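Local coordinates for protein gamma-glutamyltranspeptidase (Streptomyces lincolnensis, PDB 6J3A) that probably transfers or cleaves gamma-glutamyl groups, as a homologue of the LmbA-like gamma-glutamyltranspeptidases of the N-terminal nucleophile hydrolase clan, at residues R217-R230 and T242-S254. Sequence-based numbering, arbitrary orientation.
Sequences RTGFIAEALVRQAR and TGTLTAADLAGWS
Leu250 pushes CD1 into the side of helix 220-229, 3.6 Å from Ala222 CB and 3.8 Å from Val226 CG2, with Leu225 CD1 farther off. Small Ala222 lets the leucine come close to the helix backbone, while branched Val226, with CG2 beside its backbone N (chi1 177°), lays that methyl on Thr246 and Ala247. Next along, Ala229 CB meets Leu245 CB and CD2. Where helix 220-229 ends, Gly243 N donates to Ala229 O (2.8 Å); glycine suits the place because a CB would crowd that oxygen. Thr242 OG1 adds a weak bond to Arg230 O. At the opposite end Arg217, closing helix 205-217, bends at chi2 and chi3; NH2 reaches Trp253 O (2.9 Å), near the guanidinium plane, and NH1 forms a salt bridge with Glu214. Were an alanine here, Trp253 O would probably lose this donor and Glu214 its counter-charge. Behind this shell, Thr246 and Asp249 form a capping box: Thr246 OG1 accepts from Asp249 N, and Asp249 OD2 from Thr246 N. Helices 220-229 and 247-252 run roughly antiparallel (140° between N-to-C directions), axes 9.9 Å apart; helices 186-200 and 205-217 and strand 448-449 pack against other sides of helix 220-229.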
loop_
_atom_site.group_PDB
_atom_site.type_symbol
_atom_site.label_atom_id
_atom_site.label_comp_id
_atom_site.label_asym_id
_atom_site.label_seq_id
_atom_site.Cartn_x
_atom_site.Cartn_y
_atom_site.Cartn_z
ATOM N N ARG A 217 -21.451 13.918 26.739
ATOM C CA ARG A 217 -21.570 15.276 27.269
ATOM C C ARG A 217 -22.057 15.398 28.704
ATOM O O ARG A 217 -21.557 16.230 29.464
ATOM C CB ARG A 217 -22.560 16.047 26.406
ATOM C CG ARG A 217 -22.153 17.469 26.155
ATOM C CD ARG A 217 -22.187 17.758 24.681
ATOM N NE ARG A 217 -23.560 17.801 24.184
ATOM C CZ ARG A 217 -24.121 18.841 23.570
ATOM N NH1 ARG A 217 -25.379 18.745 23.164
ATOM N NH2 ARG A 217 -23.446 19.970 23.344
ATOM N N THR A 218 -23.086 14.617 29.022
ATOM C CA THR A 218 -23.724 14.611 30.342
ATOM C C THR A 218 -23.779 13.245 31.024
ATOM O O THR A 218 -24.106 13.177 32.208
ATOM C CB THR A 218 -25.169 15.139 30.241
ATOM O OG1 THR A 218 -25.934 14.294 29.371
ATOM C CG2 THR A 218 -25.183 16.575 29.715
ATOM N N GLY A 219 -23.451 12.175 30.295
ATOM C CA GLY A 219 -23.618 10.798 30.772
ATOM C C GLY A 219 -22.398 10.237 31.482
ATOM O O GLY A 219 -21.568 10.980 32.013
ATOM N N PHE A 220 -22.291 8.913 31.476
ATOM C CA PHE A 220 -21.254 8.218 32.242
ATOM C C PHE A 220 -19.821 8.628 31.853
ATOM O O PHE A 220 -18.918 8.624 32.694
ATOM C CB PHE A 220 -21.456 6.692 32.174
ATOM C CG PHE A 220 -20.892 6.032 30.936
ATOM C CD1 PHE A 220 -21.645 5.935 29.767
ATOM C CD2 PHE A 220 -19.617 5.462 30.956
ATOM C CE1 PHE A 220 -21.122 5.313 28.637
ATOM C CE2 PHE A 220 -19.092 4.835 29.832
ATOM C CZ PHE A 220 -19.843 4.762 28.672
ATOM N N ILE A 221 -19.631 8.992 30.589
ATOM C CA ILE A 221 -18.319 9.407 30.098
ATOM C C ILE A 221 -17.915 10.731 30.729
ATOM O O ILE A 221 -16.842 10.843 31.306
ATOM C CB ILE A 221 -18.298 9.511 28.554
ATOM C CG1 ILE A 221 -18.409 8.117 27.941
ATOM C CG2 ILE A 221 -17.020 10.185 28.055
ATOM C CD1 ILE A 221 -18.572 8.115 26.434
ATOM N N ALA A 222 -18.780 11.727 30.594
ATOM C CA ALA A 222 -18.566 13.048 31.192
ATOM C C ALA A 222 -18.261 12.976 32.683
ATOM O O ALA A 222 -17.303 13.586 33.156
ATOM C CB ALA A 222 -19.789 13.921 30.971
ATOM N N GLU A 223 -19.092 12.237 33.414
ATOM C CA GLU A 223 -18.889 12.020 34.847
ATOM C C GLU A 223 -17.457 11.594 35.158
ATOM O O GLU A 223 -16.799 12.189 36.009
ATOM C CB GLU A 223 -19.882 10.978 35.371
ATOM C CG GLU A 223 -21.281 11.552 35.562
ATOM C CD GLU A 223 -22.371 10.504 35.735
ATOM O OE1 GLU A 223 -22.076 9.286 35.802
ATOM O OE2 GLU A 223 -23.549 10.916 35.803
ATOM N N ALA A 224 -16.985 10.586 34.435
ATOM C CA ALA A 224 -15.634 10.049 34.618
ATOM C C ALA A 224 -14.514 11.035 34.252
ATOM O O ALA A 224 -13.474 11.093 34.917
ATOM C CB ALA A 224 -15.482 8.771 33.812
ATOM N N LEU A 225 -14.734 11.784 33.182
ATOM C CA LEU A 225 -13.761 12.750 32.696
ATOM C C LEU A 225 -13.557 13.866 33.710
ATOM O O LEU A 225 -12.418 14.243 34.007
ATOM C CB LEU A 225 -14.241 13.350 31.377
ATOM C CG LEU A 225 -14.178 12.433 30.156
ATOM C CD1 LEU A 225 -15.050 12.996 29.054
ATOM C CD2 LEU A 225 -12.755 12.273 29.650
ATOM N N VAL A 226 -14.673 14.383 34.230
ATOM C CA VAL A 226 -14.659 15.425 35.263
ATOM C C VAL A 226 -14.011 14.873 36.533
ATOM O O VAL A 226 -13.077 15.468 37.072
ATOM C CB VAL A 226 -16.081 15.958 35.562
ATOM C CG1 VAL A 226 -16.073 16.981 36.692
ATOM C CG2 VAL A 226 -16.670 16.622 34.326
ATOM N N ARG A 227 -14.503 13.725 36.982
ATOM C CA ARG A 227 -13.936 13.028 38.140
ATOM C C ARG A 227 -12.402 12.886 38.047
ATOM O O ARG A 227 -11.708 13.117 39.024
ATOM C CB ARG A 227 -14.618 11.666 38.328
ATOM C CG ARG A 227 -14.378 10.998 39.677
ATOM C CD ARG A 227 -15.042 9.623 39.772
ATOM N NE ARG A 227 -16.491 9.672 39.505
ATOM C CZ ARG A 227 -17.158 9.000 38.553
ATOM N NH1 ARG A 227 -16.556 8.153 37.716
ATOM N NH2 ARG A 227 -18.474 9.170 38.440
ATOM N N GLN A 228 -11.885 12.550 36.870
ATOM C CA GLN A 228 -10.428 12.423 36.664
ATOM C C GLN A 228 -9.724 13.770 36.686
ATOM O O GLN A 228 -8.589 13.878 37.149
ATOM C CB GLN A 228 -10.114 11.790 35.304
ATOM C CG GLN A 228 -9.132 10.626 35.269
ATOM C CD GLN A 228 -8.025 10.610 36.298
ATOM O OE1 GLN A 228 -7.133 11.450 36.298
ATOM N NE2 GLN A 228 -8.031 9.587 37.118
ATOM N N ALA A 229 -10.376 14.774 36.106
ATOM C CA ALA A 229 -9.793 16.102 35.973
ATOM C C ALA A 229 -9.564 16.725 37.337
ATOM O O ALA A 229 -8.537 17.357 37.567
ATOM C CB ALA A 229 -10.696 16.989 35.143
ATOM N N ARG A 230 -10.517 16.504 38.238
ATOM C CA ARG A 230 -10.465 17.012 39.607
ATOM C C ARG A 230 -9.581 16.215 40.607
ATOM O O ARG A 230 -9.469 16.609 41.766
ATOM C CB ARG A 230 -11.897 17.133 40.132
ATOM C CG ARG A 230 -12.700 18.218 39.424
ATOM C CD ARG A 230 -13.984 18.586 40.164
ATOM N NE ARG A 230 -13.730 19.253 41.456
ATOM C CZ ARG A 230 -13.795 18.690 42.675
ATOM N NH1 ARG A 230 -13.529 19.432 43.750
ATOM N NH2 ARG A 230 -14.118 17.404 42.850
ATOM N N THR A 242 -4.564 20.087 39.785
ATOM C CA THR A 242 -5.927 19.688 39.520
ATOM C C THR A 242 -6.455 20.522 38.341
ATOM O O THR A 242 -5.970 21.622 38.069
ATOM C CB THR A 242 -6.785 19.840 40.792
ATOM O OG1 THR A 242 -7.963 19.042 40.668
ATOM C CG2 THR A 242 -7.176 21.301 41.073
ATOM N N GLY A 243 -7.438 19.982 37.636
ATOM C CA GLY A 243 -8.024 20.659 36.485
ATOM C C GLY A 243 -9.256 21.442 36.892
ATOM O O GLY A 243 -9.989 21.031 37.794
ATOM N N THR A 244 -9.481 22.566 36.214
ATOM C CA THR A 244 -10.627 23.441 36.484
ATOM C C THR A 244 -11.861 23.011 35.711
ATOM O O THR A 244 -12.933 23.578 35.905
ATOM C CB THR A 244 -10.337 24.907 36.098
ATOM O OG1 THR A 244 -10.133 25.010 34.680
ATOM C CG2 THR A 244 -9.109 25.433 36.825
ATOM N N LEU A 245 -11.696 22.038 34.813
ATOM C CA LEU A 245 -12.796 21.448 34.056
ATOM C C LEU A 245 -13.953 21.004 34.963
ATOM O O LEU A 245 -13.728 20.484 36.059
ATOM C CB LEU A 245 -12.278 20.258 33.238
ATOM C CG LEU A 245 -13.244 19.699 32.182
ATOM C CD1 LEU A 245 -13.185 20.501 30.891
ATOM C CD2 LEU A 245 -12.955 18.230 31.899
ATOM N N THR A 246 -15.180 21.220 34.490
ATOM C CA THR A 246 -16.399 20.945 35.262
ATOM C C THR A 246 -17.450 20.273 34.395
ATOM O O THR A 246 -17.363 20.290 33.171
ATOM C CB THR A 246 -17.052 22.241 35.803
ATOM O OG1 THR A 246 -17.793 22.883 34.754
ATOM C CG2 THR A 246 -16.013 23.221 36.369
ATOM N N ALA A 247 -18.472 19.738 35.052
ATOM C CA ALA A 247 -19.619 19.099 34.387
ATOM C C ALA A 247 -20.277 20.003 33.358
ATOM O O ALA A 247 -20.564 19.568 32.249
ATOM C CB ALA A 247 -20.650 18.677 35.421
ATOM N N ALA A 248 -20.510 21.258 33.742
ATOM C CA ALA A 248 -21.102 22.273 32.852
ATOM C C ALA A 248 -20.249 22.683 31.641
ATOM O O ALA A 248 -20.816 23.048 30.608
ATOM C CB ALA A 248 -21.473 23.519 33.645
ATOM N N ASP A 249 -18.916 22.674 31.764
ATOM C CA ASP A 249 -18.044 22.923 30.598
ATOM C C ASP A 249 -18.363 21.916 29.495
ATOM O O ASP A 249 -18.492 22.277 28.317
ATOM C CB ASP A 249 -16.550 22.770 30.928
ATOM C CG ASP A 249 -16.011 23.876 31.814
ATOM O OD1 ASP A 249 -16.124 25.061 31.455
ATOM O OD2 ASP A 249 -15.430 23.563 32.867
ATOM N N LEU A 250 -18.464 20.647 29.895
ATOM C CA LEU A 250 -18.796 19.558 28.971
ATOM C C LEU A 250 -20.205 19.670 28.455
ATOM O O LEU A 250 -20.410 19.591 27.260
ATOM C CB LEU A 250 -18.616 18.188 29.622
ATOM C CG LEU A 250 -17.209 17.871 30.131
ATOM C CD1 LEU A 250 -17.166 16.424 30.583
ATOM C CD2 LEU A 250 -16.115 18.123 29.108
ATOM N N ALA A 251 -21.160 19.880 29.355
ATOM C CA ALA A 251 -22.585 19.979 28.996
ATOM C C ALA A 251 -22.886 21.092 27.963
ATOM O O ALA A 251 -23.765 20.941 27.109
ATOM C CB ALA A 251 -23.431 20.160 30.254
ATOM N N GLY A 252 -22.141 22.192 28.041
ATOM C CA GLY A 252 -22.359 23.355 27.173
ATOM C C GLY A 252 -21.719 23.329 25.789
ATOM O O GLY A 252 -22.156 24.062 24.897
ATOM N N TRP A 253 -20.695 22.497 25.598
ATOM C CA TRP A 253 -19.869 22.562 24.382
ATOM C C TRP A 253 -20.318 21.580 23.313
ATOM O O TRP A 253 -20.559 20.415 23.582
ATOM C CB TRP A 253 -18.374 22.350 24.688
ATOM C CG TRP A 253 -17.508 22.591 23.472
ATOM C CD1 TRP A 253 -16.927 23.764 23.095
ATOM C CD2 TRP A 253 -17.177 21.637 22.460
ATOM N NE1 TRP A 253 -16.242 23.599 21.915
ATOM C CE2 TRP A 253 -16.382 22.303 21.500
ATOM C CE3 TRP A 253 -17.473 20.283 22.272
ATOM C CZ2 TRP A 253 -15.873 21.658 20.372
ATOM C CZ3 TRP A 253 -16.977 19.644 21.150
ATOM C CH2 TRP A 253 -16.182 20.333 20.211
ATOM N N SER A 254 -20.393 22.076 22.087
ATOM C CA SER A 254 -20.668 21.283 20.902
ATOM C C SER A 254 -19.651 21.659 19.852
ATOM O O SER A 254 -19.125 22.778 19.841
ATOM C CB SER A 254 -22.057 21.596 20.344
ATOM O OG SER A 254 -23.075 21.110 21.194
#